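Local structure of methylxanthine N1-demethylase NdmA (Pseudomonas putida, 6ICN) at residues 268-273 / 278-283; 181-186 / 243-248; 233-238 / 293-298; 168-173 / 298-303. The protein catalyses the N1-demethylation of caffeine to theobromine and formaldehyde, as a Rieske oxygenase with a [2Fe-2S] cluster and a non-heme iron centre. All coordinates share one frame; numbering follows the deposited sequence.

Interaction 1: 268-273 / 278-283; sequences NVSCPV and TKNFLI
Val269 and Phe281 face each other as a hydrogen-bonded pair in the beta hairpin of strands 263-274 and 277-286, within the antiparallel sheet of the C-terminal domain, the short axes approaching to 4.5 Å at 161° between their directions. Phe281 N bonds to Val269 O at 2.9 Å and, in the next such pair, Cys271 N to Lys279 O at 2.7 Å. Between them lies the non-hydrogen-bonded pair Ser270 and Asn280. OG of Ser270 donates to OD1 of Asn280 over 2.7 Å, arriving nearly in line with the carbonyl (164°). ND2 of Asn280 reaches along its own strand to OG1 of Thr278 at 3.1 Å, a hydroxyl also hydrogen-bonded to O of Ala177, and bonds to the carbonyl oxygen of Tyr173 on the adjacent strand. A leucine in place of Asn280 would probably leave the Ser270 hydroxyl without its acceptor and the Tyr173 carbonyl without its side-chain donor. On the opposite face of the sheet, Phe281 has CG anti to its carbonyl carbon (chi1 -57°), laying the ring alongside the neighbouring strand: CE1 meets CB of Cys271 at 4.1 Å and Val269 O lies in plane at the ring edge. CG1 of Val269 packs on CB of Phe281, while NZ of Lys279 leads away to Val38 O and a salt bridge with Glu43. Near the strand ends, CG2 of Val273 rests against CB of Lys279 at 3.8 Å. The chemistry thus divides by face: buried amide and hydroxyls on the Ser270 side are satisfied by one another and by nearby backbone carbonyls, and the strands' contacts on the Phe281 side are between hydrocarbon groups.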
# COMPACT_ATOMS: atom_id res chain seq x y z
N ASN A 268 4.63 -10.31 33.85
CA ASN A 268 4.01 -10.56 32.56
C ASN A 268 2.61 -11.11 32.78
O ASN A 268 2.43 -12.06 33.55
CB ASN A 268 4.86 -11.52 31.72
CG ASN A 268 4.42 -11.54 30.25
OD1 ASN A 268 3.61 -12.39 29.86
ND2 ASN A 268 4.93 -10.59 29.43
N VAL A 269 1.62 -10.52 32.12
CA VAL A 269 0.24 -11.01 32.23
C VAL A 269 -0.46 -10.89 30.87
O VAL A 269 -0.26 -9.93 30.13
CB VAL A 269 -0.51 -10.27 33.36
CG1 VAL A 269 -0.50 -8.73 33.13
CG2 VAL A 269 -1.94 -10.81 33.53
N SER A 270 -1.28 -11.89 30.55
CA SER A 270 -1.99 -11.96 29.28
C SER A 270 -3.47 -11.65 29.49
O SER A 270 -4.11 -12.25 30.36
CB SER A 270 -1.86 -13.35 28.63
OG SER A 270 -0.52 -13.74 28.42
N CYS A 271 -4.00 -10.74 28.69
CA CYS A 271 -5.45 -10.58 28.57
C CYS A 271 -6.00 -11.59 27.56
O CYS A 271 -5.62 -11.54 26.38
CB CYS A 271 -5.82 -9.18 28.13
SG CYS A 271 -7.61 -8.88 27.90
N PRO A 272 -6.85 -12.51 27.97
CA PRO A 272 -7.51 -13.40 27.01
C PRO A 272 -8.59 -12.65 26.25
O PRO A 272 -9.74 -12.55 26.69
CB PRO A 272 -8.10 -14.50 27.91
CG PRO A 272 -8.43 -13.77 29.18
CD PRO A 272 -7.30 -12.77 29.36
N VAL A 273 -8.22 -12.12 25.10
CA VAL A 273 -9.14 -11.24 24.38
C VAL A 273 -10.27 -12.05 23.78
O VAL A 273 -11.45 -11.67 23.88
CB VAL A 273 -8.37 -10.45 23.30
CG1 VAL A 273 -9.35 -9.76 22.34
CG2 VAL A 273 -7.46 -9.42 23.95
N THR A 278 -4.29 -12.93 22.38
CA THR A 278 -3.90 -12.34 23.65
C THR A 278 -3.40 -10.92 23.44
O THR A 278 -2.71 -10.62 22.46
CB THR A 278 -2.80 -13.14 24.38
OG1 THR A 278 -1.81 -13.58 23.45
CG2 THR A 278 -3.42 -14.34 25.09
N LYS A 279 -3.77 -10.04 24.37
CA LYS A 279 -3.13 -8.74 24.52
C LYS A 279 -2.26 -8.86 25.76
O LYS A 279 -2.77 -9.09 26.87
CB LYS A 279 -4.18 -7.64 24.65
CG LYS A 279 -3.61 -6.25 24.90
CD LYS A 279 -4.76 -5.27 25.12
CE LYS A 279 -4.22 -3.84 25.24
NZ LYS A 279 -5.35 -2.84 25.38
N ASN A 280 -0.95 -8.75 25.57
CA ASN A 280 0.00 -9.09 26.61
C ASN A 280 0.66 -7.84 27.19
O ASN A 280 0.93 -6.88 26.48
CB ASN A 280 1.05 -10.06 26.07
CG ASN A 280 0.40 -11.32 25.53
OD1 ASN A 280 -0.07 -12.16 26.31
ND2 ASN A 280 0.30 -11.43 24.21
N PHE A 281 0.91 -7.88 28.50
CA PHE A 281 1.50 -6.76 29.22
C PHE A 281 2.80 -7.21 29.89
O PHE A 281 2.84 -8.28 30.51
CB PHE A 281 0.52 -6.21 30.28
CG PHE A 281 -0.80 -5.77 29.71
CD1 PHE A 281 -1.83 -6.69 29.49
CD2 PHE A 281 -1.03 -4.43 29.39
CE1 PHE A 281 -3.06 -6.29 28.96
CE2 PHE A 281 -2.26 -4.02 28.85
CZ PHE A 281 -3.27 -4.94 28.63
N LEU A 282 3.84 -6.39 29.77
CA LEU A 282 5.08 -6.57 30.52
C LEU A 282 5.38 -5.30 31.29
O LEU A 282 5.41 -4.20 30.71
CB LEU A 282 6.28 -6.91 29.61
CG LEU A 282 7.61 -7.03 30.38
CD1 LEU A 282 7.59 -8.30 31.25
CD2 LEU A 282 8.82 -7.04 29.45
N ILE A 283 5.57 -5.44 32.59
CA ILE A 283 6.11 -4.39 33.44
C ILE A 283 7.43 -4.91 33.99
O ILE A 283 7.49 -6.06 34.43
CB ILE A 283 5.15 -4.05 34.59
CG1 ILE A 283 3.75 -3.75 34.07
CG2 ILE A 283 5.67 -2.85 35.39
CD1 ILE A 283 2.74 -3.46 35.16

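Interaction 2: 181-186 / 243-248. With CFF (caffeine), chain F.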
# COMPACT_ATOMS: atom_id res chain seq x y z
N ARG A 181 -1.18 -20.81 26.34
CA ARG A 181 0.07 -21.09 25.63
C ARG A 181 1.12 -20.02 25.92
O ARG A 181 2.32 -20.31 25.99
CB ARG A 181 -0.20 -21.22 24.13
CG ARG A 181 -1.07 -22.45 23.80
CD ARG A 181 -0.39 -23.25 22.76
NE ARG A 181 -1.19 -24.27 22.09
CZ ARG A 181 -0.90 -25.57 22.13
NH1 ARG A 181 0.13 -26.00 22.85
NH2 ARG A 181 -1.62 -26.44 21.43
N ARG A 182 0.68 -18.76 26.12
CA ARG A 182 1.62 -17.70 26.45
C ARG A 182 2.24 -17.93 27.82
O ARG A 182 3.46 -17.78 27.99
CB ARG A 182 0.91 -16.34 26.38
CG ARG A 182 1.86 -15.18 26.09
CD ARG A 182 2.52 -14.65 27.36
NE ARG A 182 3.71 -13.86 27.02
CZ ARG A 182 4.90 -14.37 26.74
NH1 ARG A 182 5.09 -15.70 26.78
NH2 ARG A 182 5.92 -13.57 26.41
N TRP A 183 1.42 -18.31 28.80
CA TRP A 183 1.92 -18.60 30.14
C TRP A 183 2.98 -19.70 30.09
O TRP A 183 4.08 -19.57 30.64
CB TRP A 183 0.76 -18.99 31.06
CG TRP A 183 1.12 -19.08 32.54
CD1 TRP A 183 0.86 -18.13 33.49
CD2 TRP A 183 1.77 -20.17 33.23
NE1 TRP A 183 1.31 -18.55 34.73
CE2 TRP A 183 1.87 -19.80 34.60
CE3 TRP A 183 2.26 -21.41 32.84
CZ2 TRP A 183 2.47 -20.62 35.56
CZ3 TRP A 183 2.85 -22.24 33.80
CH2 TRP A 183 2.95 -21.84 35.15
N GLU A 184 2.66 -20.80 29.39
CA GLU A 184 3.61 -21.91 29.32
C GLU A 184 4.89 -21.49 28.60
O GLU A 184 5.99 -21.91 29.00
CB GLU A 184 2.95 -23.11 28.63
CG GLU A 184 1.76 -23.61 29.41
CD GLU A 184 1.22 -24.92 28.89
OE1 GLU A 184 1.97 -25.62 28.17
OE2 GLU A 184 0.04 -25.23 29.18
N ASN A 185 4.79 -20.64 27.58
CA ASN A 185 5.99 -20.14 26.92
C ASN A 185 6.87 -19.34 27.88
O ASN A 185 8.10 -19.45 27.86
CB ASN A 185 5.60 -19.30 25.70
CG ASN A 185 6.78 -18.59 25.06
OD1 ASN A 185 6.91 -17.37 25.19
ND2 ASN A 185 7.66 -19.34 24.40
N PHE A 186 6.25 -18.55 28.76
CA PHE A 186 7.04 -17.68 29.63
C PHE A 186 7.81 -18.48 30.68
O PHE A 186 8.93 -18.09 31.04
CB PHE A 186 6.13 -16.66 30.30
CG PHE A 186 6.87 -15.49 30.89
CD1 PHE A 186 7.38 -15.56 32.18
CD2 PHE A 186 7.07 -14.33 30.14
CE1 PHE A 186 8.08 -14.49 32.72
CE2 PHE A 186 7.77 -13.26 30.68
CZ PHE A 186 8.27 -13.34 31.97
N TYR A 243 9.79 -17.36 41.02
CA TYR A 243 8.50 -17.15 40.36
C TYR A 243 7.37 -17.13 41.37
O TYR A 243 7.25 -18.04 42.21
CB TYR A 243 8.20 -18.26 39.35
CG TYR A 243 9.11 -18.35 38.15
CD1 TYR A 243 10.34 -18.99 38.23
CD2 TYR A 243 8.72 -17.83 36.91
CE1 TYR A 243 11.17 -19.12 37.13
CE2 TYR A 243 9.54 -17.96 35.79
CZ TYR A 243 10.77 -18.60 35.91
OH TYR A 243 11.60 -18.72 34.83
N THR A 244 6.49 -16.13 41.25
CA THR A 244 5.21 -16.11 41.95
C THR A 244 4.15 -15.90 40.89
O THR A 244 4.04 -14.81 40.33
CB THR A 244 5.15 -14.99 42.99
OG1 THR A 244 6.28 -15.10 43.87
CG2 THR A 244 3.86 -15.08 43.78
N CYS A 245 3.39 -16.95 40.59
CA CYS A 245 2.48 -16.93 39.45
C CYS A 245 1.05 -16.90 39.96
O CYS A 245 0.51 -17.93 40.37
CB CYS A 245 2.71 -18.15 38.56
SG CYS A 245 4.42 -18.33 37.97
N SER A 246 0.43 -15.72 39.94
CA SER A 246 -0.97 -15.58 40.33
C SER A 246 -1.86 -16.24 39.28
O SER A 246 -1.92 -15.79 38.13
CB SER A 246 -1.33 -14.10 40.49
OG SER A 246 -0.59 -13.51 41.55
N MET A 247 -2.55 -17.31 39.65
CA MET A 247 -3.34 -18.06 38.67
C MET A 247 -4.50 -17.22 38.19
O MET A 247 -5.12 -16.51 38.99
CB MET A 247 -3.85 -19.38 39.25
CG MET A 247 -2.71 -20.34 39.58
SD MET A 247 -1.94 -20.99 38.06
CE MET A 247 -3.22 -22.08 37.51
N PRO A 248 -4.84 -17.31 36.89
CA PRO A 248 -4.28 -18.22 35.88
C PRO A 248 -3.18 -17.69 34.97
O PRO A 248 -2.49 -18.51 34.38
CB PRO A 248 -5.50 -18.55 35.02
CG PRO A 248 -6.35 -17.32 35.10
CD PRO A 248 -6.11 -16.70 36.45
N1 CFF F . 11.35 -14.52 29.89
C2 CFF F . 12.46 -14.67 30.67
C10 CFF F . 10.40 -15.62 29.78
C6 CFF F . 11.11 -13.38 29.24
N3 CFF F . 13.35 -13.64 30.78
O11 CFF F . 12.66 -15.69 31.26
C12 CFF F . 14.55 -13.79 31.61
C4 CFF F . 13.12 -12.49 30.12
C5 CFF F . 12.02 -12.34 29.36
N9 CFF F . 13.82 -11.34 30.05
O13 CFF F . 10.13 -13.26 28.55
N7 CFF F . 12.04 -11.10 28.83
C8 CFF F . 13.15 -10.49 29.26
C14 CFF F . 11.20 -10.30 27.96
O HOH W 1 -0.04 -17.42 36.93
O HOH W 2 10.92 -17.31 32.75
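Helix 179-186, which brings Phe186 to the caffeine pocket, packs through Trp183 against the end of strand 239-246 and the turn that follows it. CZ2 of the indole meets SG of Cys245 at 3.9 Å, a sulfur-aromatic contact in which the sulfur stands obliquely to the six-membered ring, while CB of the same cysteine lies in plane at the ring edge. The torsion of Trp183 that sets CG anti to the backbone N (chi1 -170°) carries the ring across to the strand, and its CD1 comes to 3.5 Å from O of Pro248, the residue after a cis peptide bond. The indole N-H is buried yet satisfied: a water accepts from NE1 of Trp183 at 2.8 Å and donates, weakly, to O of Ser246.

One turn further along, the helix enters the active-site region of this Rieske oxygenase. The N1-methyl carbon C10 of caffeine sits over the centre of one face of the Phe186 ring, 3.5 Å above its plane, a CH-pi arrangement on the very group the enzyme removes. An alanine in place of Phe186 would probably open a gap beneath that methyl and leave the xanthine freer to shift in the pocket. A second water ties both segments to the ligand: it accepts from OH of Tyr243 at 2.6 Å and donates to O of Phe186 at 2.7 Å and to O11 of caffeine at 2.8 Å. Asn185, just before Phe186 in the helix, hydrogen-bonds through ND2 to Asp307 of the metal site and to Tyr101 of a neighbouring subunit.

Interaction 3: 233-238 / 293-298. With CFF (caffeine), chain F.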
# COMPACT_ATOMS: atom_id res chain seq x y z
N PRO A 233 24.04 -11.10 26.78
CA PRO A 233 24.28 -9.68 27.07
C PRO A 233 24.12 -9.38 28.56
O PRO A 233 23.39 -10.07 29.28
CB PRO A 233 23.21 -8.95 26.24
CG PRO A 233 22.80 -9.92 25.18
CD PRO A 233 22.97 -11.29 25.77
N ASN A 234 24.80 -8.32 29.01
CA ASN A 234 24.70 -7.94 30.42
C ASN A 234 23.30 -7.46 30.80
O ASN A 234 22.93 -7.57 31.98
CB ASN A 234 25.76 -6.86 30.74
CG ASN A 234 25.63 -6.27 32.15
OD1 ASN A 234 25.59 -5.05 32.32
ND2 ASN A 234 25.55 -7.14 33.16
N GLN A 235 22.52 -6.95 29.85
CA GLN A 235 21.14 -6.57 30.17
C GLN A 235 20.18 -7.75 30.17
O GLN A 235 19.00 -7.56 30.50
CB GLN A 235 20.64 -5.49 29.20
CG GLN A 235 20.33 -5.97 27.78
CD GLN A 235 21.54 -5.88 26.85
OE1 GLN A 235 22.69 -5.99 27.30
NE2 GLN A 235 21.29 -5.66 25.56
N ALA A 236 20.63 -8.95 29.81
CA ALA A 236 19.79 -10.13 29.93
C ALA A 236 19.48 -10.39 31.40
O ALA A 236 20.43 -10.49 32.20
CB ALA A 236 20.46 -11.35 29.31
N PRO A 237 18.20 -10.46 31.81
CA PRO A 237 17.90 -10.83 33.20
C PRO A 237 18.13 -12.31 33.45
O PRO A 237 17.19 -13.10 33.44
CB PRO A 237 16.42 -10.46 33.36
CG PRO A 237 16.12 -9.53 32.19
CD PRO A 237 16.99 -10.03 31.08
N ILE A 238 19.39 -12.69 33.66
CA ILE A 238 19.78 -14.07 33.89
C ILE A 238 20.39 -14.17 35.28
O ILE A 238 21.30 -13.40 35.62
CB ILE A 238 20.75 -14.58 32.81
CG1 ILE A 238 19.98 -14.93 31.53
CG2 ILE A 238 21.54 -15.77 33.32
CD1 ILE A 238 19.09 -16.15 31.66
N ASP A 293 16.36 3.04 29.89
CA ASP A 293 15.17 2.19 29.80
C ASP A 293 15.12 1.43 28.48
O ASP A 293 14.63 0.30 28.42
CB ASP A 293 13.89 3.02 29.91
CG ASP A 293 13.67 3.58 31.30
OD1 ASP A 293 14.31 3.11 32.25
OD2 ASP A 293 12.83 4.49 31.43
N TYR A 294 15.61 2.05 27.40
CA TYR A 294 15.47 1.47 26.06
C TYR A 294 16.48 0.36 25.79
O TYR A 294 16.25 -0.46 24.88
CB TYR A 294 15.57 2.58 25.02
CG TYR A 294 14.44 3.55 25.25
CD1 TYR A 294 13.15 3.21 24.86
CD2 TYR A 294 14.64 4.75 25.93
CE1 TYR A 294 12.10 4.06 25.11
CE2 TYR A 294 13.58 5.61 26.18
CZ TYR A 294 12.31 5.25 25.75
OH TYR A 294 11.24 6.07 25.98
N LEU A 295 17.58 0.31 26.54
CA LEU A 295 18.40 -0.90 26.56
C LEU A 295 17.54 -2.11 26.91
O LEU A 295 17.56 -3.14 26.22
CB LEU A 295 19.52 -0.73 27.58
CG LEU A 295 20.44 -1.94 27.73
CD1 LEU A 295 21.26 -2.14 26.45
CD2 LEU A 295 21.35 -1.72 28.92
N HIS A 296 16.73 -1.97 27.95
CA HIS A 296 15.91 -3.09 28.41
C HIS A 296 14.70 -3.31 27.52
O HIS A 296 14.36 -4.47 27.22
CB HIS A 296 15.51 -2.83 29.86
CG HIS A 296 16.70 -2.70 30.76
ND1 HIS A 296 17.43 -3.80 31.16
CD2 HIS A 296 17.36 -1.61 31.21
CE1 HIS A 296 18.46 -3.39 31.89
NE2 HIS A 296 18.44 -2.07 31.92
N ILE A 297 14.03 -2.23 27.10
CA ILE A 297 12.85 -2.39 26.24
C ILE A 297 13.24 -3.07 24.94
O ILE A 297 12.55 -3.98 24.47
CB ILE A 297 12.19 -1.02 25.98
CG1 ILE A 297 11.56 -0.49 27.27
CG2 ILE A 297 11.10 -1.16 24.89
CD1 ILE A 297 11.22 1.02 27.22
N ALA A 298 14.38 -2.68 24.36
CA ALA A 298 14.79 -3.31 23.11
C ALA A 298 15.09 -4.79 23.32
O ALA A 298 14.73 -5.62 22.47
CB ALA A 298 16.02 -2.58 22.54
N1 CFF F . 11.35 -14.52 29.89
C2 CFF F . 12.46 -14.67 30.67
C10 CFF F . 10.40 -15.62 29.78
C6 CFF F . 11.11 -13.38 29.24
N3 CFF F . 13.35 -13.64 30.78
O11 CFF F . 12.66 -15.69 31.26
C12 CFF F . 14.55 -13.79 31.61
C4 CFF F . 13.12 -12.49 30.12
C5 CFF F . 12.02 -12.34 29.36
N9 CFF F . 13.82 -11.34 30.05
O13 CFF F . 10.13 -13.26 28.55
N7 CFF F . 12.04 -11.10 28.83
C8 CFF F . 13.15 -10.49 29.26
C14 CFF F . 11.20 -10.30 27.96
O HOH W 3 19.14 -4.05 24.13
O HOH W 4 16.77 -6.26 29.98
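Van der Waals contact between Gln235 and Leu295 carries most of the direct touching here. With CG set between its backbone N and carbonyl carbon (chi1 73°) and the chain bent at the next bond, the glutamine crosses the leucine obliquely: CB of Gln235 meets CD2 of Leu295 at 3.8 Å, and the amide nitrogen NE2 of Gln235 rests on the methyl CD1 of Leu295 at 3.6 Å. The same CB of Gln235 approaches CE1 of His296 at 4.0 Å.

In fold terms, a type I beta turn from Pro233 to Ala236, in the loop before strand 239-246, leans on the first turns of helix 293-313. Pro237 follows as the centre of an inverse gamma turn and belongs to the substrate pocket; its carbonyl oxygen O lies 3.3 Å from C12 of caffeine.

Polar links between the segments run through water. One accepts from NE2 of Gln235 at 3.0 Å, serving that amide's N-H, and donates to O of Leu295. Another donates to O of Gln235 at 2.6 Å and lies in plane at the edge of the His296 ring, 2.8 Å from ND1 of that histidine. NE2, the other ring nitrogen of His296, is hydrogen-bonded to OD2 of Asp291, so the imidazole is held at both nitrogens.

Interaction 4: 168-173 / 298-303; sequences VIQEPY and AFNDLV. With CFF (caffeine), chain F.
ND2 of Asn300 donates to OE1 of Gln170 over 2.8 Å, a nearly straight bond (170° at the hydrogen) that joins the edge strand 166-175 to helix 293-313. The acceptor lies in the amide plane of Asn300, whereas the donor stands 33° out of the carbonyl plane of Gln170; the two amides are turned 37° against each other. OE1 of Gln170 also touches CB of Asn300 at 3.4 Å. The other end of the glutamine amide faces the next residue of the helix: NE2 of Gln170 makes a weak bond to OD1 of Asp301 at 3.3 Å, with the carboxylate almost perpendicular to the amide. Gln170 spans the distance because its chain runs extended beyond CG, bringing the buried amide to two successive helix residues while the backbones remain well apart.

The direction of the main bond has a consequence for the substrate. By engaging ND2, Gln170 helps fix the rotation of the Asn300 amide and leaves OD1 of Asn300 directed at caffeine, 3.0 Å from the ligand's C8 and 3.3 Å from its methyl carbon C14. The C8-H of a xanthine is somewhat acidic, so this approach is consistent with a weak C-H...O contact. Val303, one turn further on, places CG1 at 3.8 Å from O13 of caffeine, and the edge of the Phe299 ring comes near C8. Gln170 is therefore placed to act as a second-shell residue, probably holding the first-shell asparagine in position, in a substrate pocket whose wall here is one face of helix 293-313.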
# COMPACT_ATOMS: atom_id res chain seq x y z
N VAL A 168 9.20 0.25 34.71
CA VAL A 168 8.85 0.63 33.34
C VAL A 168 7.68 -0.24 32.89
O VAL A 168 7.75 -1.47 32.96
CB VAL A 168 10.04 0.46 32.38
CG1 VAL A 168 9.59 0.66 30.92
CG2 VAL A 168 11.19 1.41 32.76
N ILE A 169 6.60 0.40 32.43
CA ILE A 169 5.44 -0.28 31.87
C ILE A 169 5.58 -0.27 30.36
O ILE A 169 5.52 0.80 29.73
CB ILE A 169 4.13 0.40 32.30
CG1 ILE A 169 4.01 0.46 33.83
CG2 ILE A 169 2.91 -0.32 31.67
CD1 ILE A 169 2.89 1.41 34.33
N GLN A 170 5.70 -1.44 29.75
CA GLN A 170 5.84 -1.44 28.30
C GLN A 170 4.48 -1.30 27.61
O GLN A 170 3.42 -1.50 28.20
CB GLN A 170 6.54 -2.71 27.82
CG GLN A 170 7.97 -2.77 28.27
CD GLN A 170 8.87 -3.61 27.38
OE1 GLN A 170 10.03 -3.83 27.71
NE2 GLN A 170 8.35 -4.07 26.24
N GLU A 171 4.52 -0.92 26.33
CA GLU A 171 3.30 -0.95 25.55
C GLU A 171 2.84 -2.40 25.38
O GLU A 171 3.66 -3.31 25.27
CB GLU A 171 3.54 -0.31 24.19
CG GLU A 171 3.63 1.22 24.32
CD GLU A 171 4.02 1.91 23.04
OE1 GLU A 171 4.18 1.23 22.00
OE2 GLU A 171 4.14 3.15 23.08
N PRO A 172 1.53 -2.63 25.33
CA PRO A 172 1.05 -4.01 25.15
C PRO A 172 1.48 -4.58 23.80
O PRO A 172 1.67 -3.84 22.83
CB PRO A 172 -0.47 -3.90 25.25
CG PRO A 172 -0.79 -2.43 25.23
CD PRO A 172 0.45 -1.68 25.61
N TYR A 173 1.62 -5.91 23.75
CA TYR A 173 1.94 -6.62 22.52
C TYR A 173 0.90 -7.71 22.27
O TYR A 173 0.49 -8.43 23.18
CB TYR A 173 3.38 -7.20 22.55
CG TYR A 173 3.68 -8.19 23.66
CD1 TYR A 173 3.93 -7.76 24.97
CD2 TYR A 173 3.73 -9.57 23.40
CE1 TYR A 173 4.21 -8.68 25.98
CE2 TYR A 173 4.02 -10.48 24.40
CZ TYR A 173 4.26 -10.04 25.69
OH TYR A 173 4.52 -10.95 26.69
N ALA A 298 14.38 -2.68 24.36
CA ALA A 298 14.79 -3.31 23.11
C ALA A 298 15.09 -4.79 23.32
O ALA A 298 14.73 -5.62 22.47
CB ALA A 298 16.02 -2.58 22.54
N PHE A 299 15.73 -5.13 24.44
CA PHE A 299 16.01 -6.53 24.76
C PHE A 299 14.72 -7.33 24.95
O PHE A 299 14.56 -8.42 24.38
CB PHE A 299 16.88 -6.62 26.01
CG PHE A 299 17.26 -8.03 26.35
CD1 PHE A 299 18.31 -8.65 25.70
CD2 PHE A 299 16.55 -8.73 27.30
CE1 PHE A 299 18.66 -9.96 26.00
CE2 PHE A 299 16.89 -10.04 27.61
CZ PHE A 299 17.94 -10.65 26.96
N ASN A 300 13.78 -6.80 25.74
CA ASN A 300 12.50 -7.49 25.90
C ASN A 300 11.80 -7.69 24.56
O ASN A 300 11.27 -8.77 24.28
CB ASN A 300 11.58 -6.71 26.86
CG ASN A 300 12.14 -6.65 28.27
OD1 ASN A 300 12.86 -7.54 28.70
ND2 ASN A 300 11.83 -5.57 28.98
N ASP A 301 11.80 -6.65 23.72
CA ASP A 301 11.15 -6.76 22.42
C ASP A 301 11.81 -7.83 21.56
O ASP A 301 11.13 -8.54 20.80
CB ASP A 301 11.19 -5.41 21.71
CG ASP A 301 10.23 -4.38 22.32
OD1 ASP A 301 9.40 -4.74 23.18
OD2 ASP A 301 10.34 -3.21 21.91
N LEU A 302 13.13 -7.95 21.66
CA LEU A 302 13.86 -8.99 20.91
C LEU A 302 13.45 -10.38 21.37
O LEU A 302 13.17 -11.27 20.54
CB LEU A 302 15.37 -8.77 21.09
CG LEU A 302 16.32 -9.84 20.54
CD1 LEU A 302 16.11 -9.99 19.03
CD2 LEU A 302 17.77 -9.52 20.89
N VAL A 303 13.40 -10.59 22.69
CA VAL A 303 12.92 -11.86 23.26
C VAL A 303 11.53 -12.18 22.74
O VAL A 303 11.26 -13.30 22.26
CB VAL A 303 12.94 -11.79 24.80
CG1 VAL A 303 12.20 -12.99 25.41
CG2 VAL A 303 14.38 -11.72 25.32
N1 CFF F . 11.35 -14.52 29.89
C2 CFF F . 12.46 -14.67 30.67
C10 CFF F . 10.40 -15.62 29.78
C6 CFF F . 11.11 -13.38 29.24
N3 CFF F . 13.35 -13.64 30.78
O11 CFF F . 12.66 -15.69 31.26
C12 CFF F . 14.55 -13.79 31.61
C4 CFF F . 13.12 -12.49 30.12
C5 CFF F . 12.02 -12.34 29.36
N9 CFF F . 13.82 -11.34 30.05
O13 CFF F . 10.13 -13.26 28.55
N7 CFF F . 12.04 -11.10 28.83
C8 CFF F . 13.15 -10.49 29.26
C14 CFF F . 11.20 -10.30 27.96

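Overall arrangement
From the N terminus, strand 166-175 opens interaction 4, which closes only at helix 293-313 and so encloses a long loop that holds the other three contacts. Helix 179-186 comes next and meets strand 239-246 in interaction 2. Before that loop closes, the turn of 233-238 opens interaction 3, so interactions 2 and 3 cross along the chain. Interaction 1, a beta hairpin, follows interaction 2 and is nested inside both interactions 3 and 4. Tyr173 OH joins three contacts by probable hydrogen bonds to Asn268 and Arg182. Together they tie the sheet to two helices and a loop around caffeine, which interactions 2, 3 and 4 all touch.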